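Local coordinates for protein salmonella plasmid virulence: SpvB (Salmonella typhimurium, PDB 6P0X) that belongs to a secreted virulence toxin that probably mono-ADP-ribosylates actin on an arginine and so blocks filament assembly, the chain here being its N-terminal domain, at residues G198-G202 with R203-A207. Numbering follows the deposited sequence.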
ATOM      1  N   GLY A 198     -17.439  25.356   4.517  1.00 77.01           N
ATOM      2  CA  GLY A 198     -16.409  26.099   5.227  1.00 72.45           C
ATOM      3  C   GLY A 198     -15.003  25.637   4.886  1.00 72.64           C
ATOM      4  O   GLY A 198     -14.546  25.736   3.740  1.00 69.75           O
ATOM      5  N   ASN A 199     -14.303  25.123   5.901  1.00 72.89           N
ATOM      6  CA  ASN A 199     -12.900  24.751   5.749  1.00 74.62           C
ATOM      7  C   ASN A 199     -12.703  23.577   4.798  1.00 69.70           C
ATOM      8  O   ASN A 199     -11.601  23.405   4.267  1.00 64.49           O
ATOM      9  CB  ASN A 199     -12.307  24.415   7.122  1.00 75.78           C
ATOM     10  CG  ASN A 199     -10.834  24.059   7.056  1.00 80.36           C
ATOM     11  OD1 ASN A 199     -10.064  24.686   6.330  1.00 85.88           O
ATOM     12  ND2 ASN A 199     -10.438  23.042   7.813  1.00 80.28           N
ATOM     13  N   GLU A 200     -13.746  22.788   4.546  1.00 62.26           N
ATOM     14  CA  GLU A 200     -13.642  21.632   3.670  1.00 49.82           C
ATOM     15  C   GLU A 200     -14.117  21.920   2.256  1.00 51.80           C
ATOM     16  O   GLU A 200     -14.053  21.029   1.403  1.00 58.80           O
ATOM     17  CB  GLU A 200     -14.435  20.456   4.245  1.00 45.48           C
ATOM     18  CG  GLU A 200     -14.049  20.074   5.660  1.00 49.31           C
ATOM     19  CD  GLU A 200     -12.757  19.284   5.715  1.00 49.62           C
ATOM     20  OE1 GLU A 200     -12.187  18.997   4.640  1.00 39.84           O
ATOM     21  OE2 GLU A 200     -12.317  18.940   6.835  1.00 51.21           O
ATOM     22  N   ALA A 201     -14.581  23.135   1.986  1.00 50.87           N
ATOM     23  CA  ALA A 201     -15.108  23.452   0.669  1.00 50.60           C
ATOM     24  C   ALA A 201     -13.969  23.603  -0.332  1.00 53.74           C
ATOM     25  O   ALA A 201     -12.917  24.168  -0.022  1.00 55.49           O
ATOM     26  CB  ALA A 201     -15.943  24.731   0.723  1.00 53.04           C
ATOM     27  N   GLY A 202     -14.184  23.083  -1.538  1.00 52.29           N
ATOM     28  CA  GLY A 202     -13.225  23.250  -2.610  1.00 57.89           C
ATOM     29  C   GLY A 202     -11.910  22.537  -2.412  1.00 58.53           C
ATOM     30  O   GLY A 202     -10.923  22.884  -3.065  1.00 65.96           O
ATOM     31  N   ARG A 203     -11.867  21.536  -1.540  1.00 58.28           N
ATOM     32  CA  ARG A 203     -10.665  20.749  -1.310  1.00 58.94           C
ATOM     33  C   ARG A 203     -10.813  19.444  -2.078  1.00 63.94           C
ATOM     34  O   ARG A 203     -11.841  18.767  -1.963  1.00 62.07           O
ATOM     35  CB  ARG A 203     -10.471  20.478   0.184  1.00 49.86           C
ATOM     36  CG  ARG A 203     -10.240  21.729   1.030  1.00 53.55           C
ATOM     37  CD  ARG A 203      -9.761  21.381   2.433  1.00 50.56           C
ATOM     38  NE  ARG A 203      -8.309  21.416   2.593  1.00 57.81           N
ATOM     39  CZ  ARG A 203      -7.666  22.249   3.408  1.00 50.74           C
ATOM     40  NH1 ARG A 203      -8.346  23.116   4.148  1.00 40.85           N
ATOM     41  NH2 ARG A 203      -6.341  22.204   3.496  1.00 46.59           N
ATOM     42  N   ASP A 204      -9.799  19.097  -2.867  1.00 70.94           N
ATOM     43  CA  ASP A 204      -9.768  17.811  -3.556  1.00 75.60           C
ATOM     44  C   ASP A 204      -9.141  16.785  -2.624  1.00 62.44           C
ATOM     45  O   ASP A 204      -7.948  16.864  -2.312  1.00 61.73           O
ATOM     46  CB  ASP A 204      -9.006  17.898  -4.874  1.00 77.74           C
ATOM     47  CG  ASP A 204      -9.517  16.902  -5.901  1.00 77.57           C
ATOM     48  OD1 ASP A 204      -9.800  15.743  -5.521  1.00 74.11           O
ATOM     49  OD2 ASP A 204      -9.649  17.279  -7.084  1.00 77.44           O
ATOM     50  N   ARG A 205      -9.944  15.820  -2.185  1.00 47.88           N
ATOM     51  CA  ARG A 205      -9.544  14.915  -1.121  1.00 43.15           C
ATOM     52  C   ARG A 205      -9.381  13.475  -1.593  1.00 45.69           C
ATOM     53  O   ARG A 205      -9.235  12.579  -0.760  1.00 52.48           O
ATOM     54  CB  ARG A 205     -10.562  14.992   0.013  1.00 37.89           C
ATOM     55  CG  ARG A 205     -11.988  14.783  -0.454  1.00 44.73           C
ATOM     56  CD  ARG A 205     -12.961  14.916   0.695  1.00 48.96           C
ATOM     57  NE  ARG A 205     -12.605  16.032   1.567  1.00 49.11           N
ATOM     58  CZ  ARG A 205     -13.004  17.284   1.374  1.00 54.78           C
ATOM     59  NH1 ARG A 205     -13.779  17.587   0.337  1.00 58.00           N
ATOM     60  NH2 ARG A 205     -12.629  18.236   2.219  1.00 57.30           N
ATOM     61  N   SER A 206      -9.345  13.234  -2.898  1.00 36.44           N
ATOM     62  CA  SER A 206      -9.344  11.869  -3.408  1.00 34.28           C
ATOM     63  C   SER A 206      -7.946  11.294  -3.600  1.00 34.38           C
ATOM     64  O   SER A 206      -7.823  10.149  -4.049  1.00 36.54           O
ATOM     65  CB  SER A 206     -10.108  11.807  -4.733  1.00 27.41           C
ATOM     66  OG  SER A 206      -9.379  12.441  -5.765  1.00 41.49           O
ATOM     67  N   ALA A 207      -6.893  12.042  -3.266  1.00 26.33           N
ATOM     68  CA  ALA A 207      -5.542  11.587  -3.581  1.00 28.14           C
ATOM     69  C   ALA A 207      -5.072  10.475  -2.652  1.00 31.22           C
ATOM     70  O   ALA A 207      -4.411   9.531  -3.102  1.00 26.98           O
ATOM     71  CB  ALA A 207      -4.564  12.761  -3.523  1.00 28.29           C
TER
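Both arginine guanidinium groups, of Arg203 and Arg205, are met at their edges from the 198-202 side: Asn199 O and OD1 lie at the rim of the first, Glu200 O and OE1 at the rim of the second. The frame for this is a type II beta turn from Glu200 to Arg203, in the surface loop that joins strands 181-188 and 209-211 of this N-terminal, strand-rich SpvB domain. Gly202 takes the third position of the turn, where its positive phi suits a glycine.

Arg203 folds back along the turn. With the chain extended at chi2, Arg203 CD passes 3.3 Å from Asn199 O. Beyond CD, a bend at chi3 (95°) turns the guanidinium so that NH1 reaches the same oxygen. The bond from Arg203 NH1 to Asn199 O, 3.3 Å long, is nearly straight and lies in the guanidinium plane. The Asn199 amide stands almost perpendicular to that plane, and its OD1, though 3.2 Å from Arg203 NH1, is too poorly angled to bond. The stronger partner of Arg203 is Glu279, which forms a salt bridge with NE.

Arg205 reaches back across Glu200 at about a right angle, and its NH2 serves two acceptors of that residue. One is the backbone: Arg205 NH2 meets Glu200 O at 3.2 Å, in the carbonyl plane and on a lone pair. The other is the carboxylate, which curls back through a bend at chi2 (-77°) and makes a salt bridge. Arg281 NE pairs with the same OE1, so two cations probably stabilise the charged carboxylate, while His283 NE2 accepts from Arg205 NE. In the salt bridge, Glu200 OE1 sits just 2.6 Å from Arg205 NH2, but with the N-H bent to 120° the hydrogen bond within it is weak.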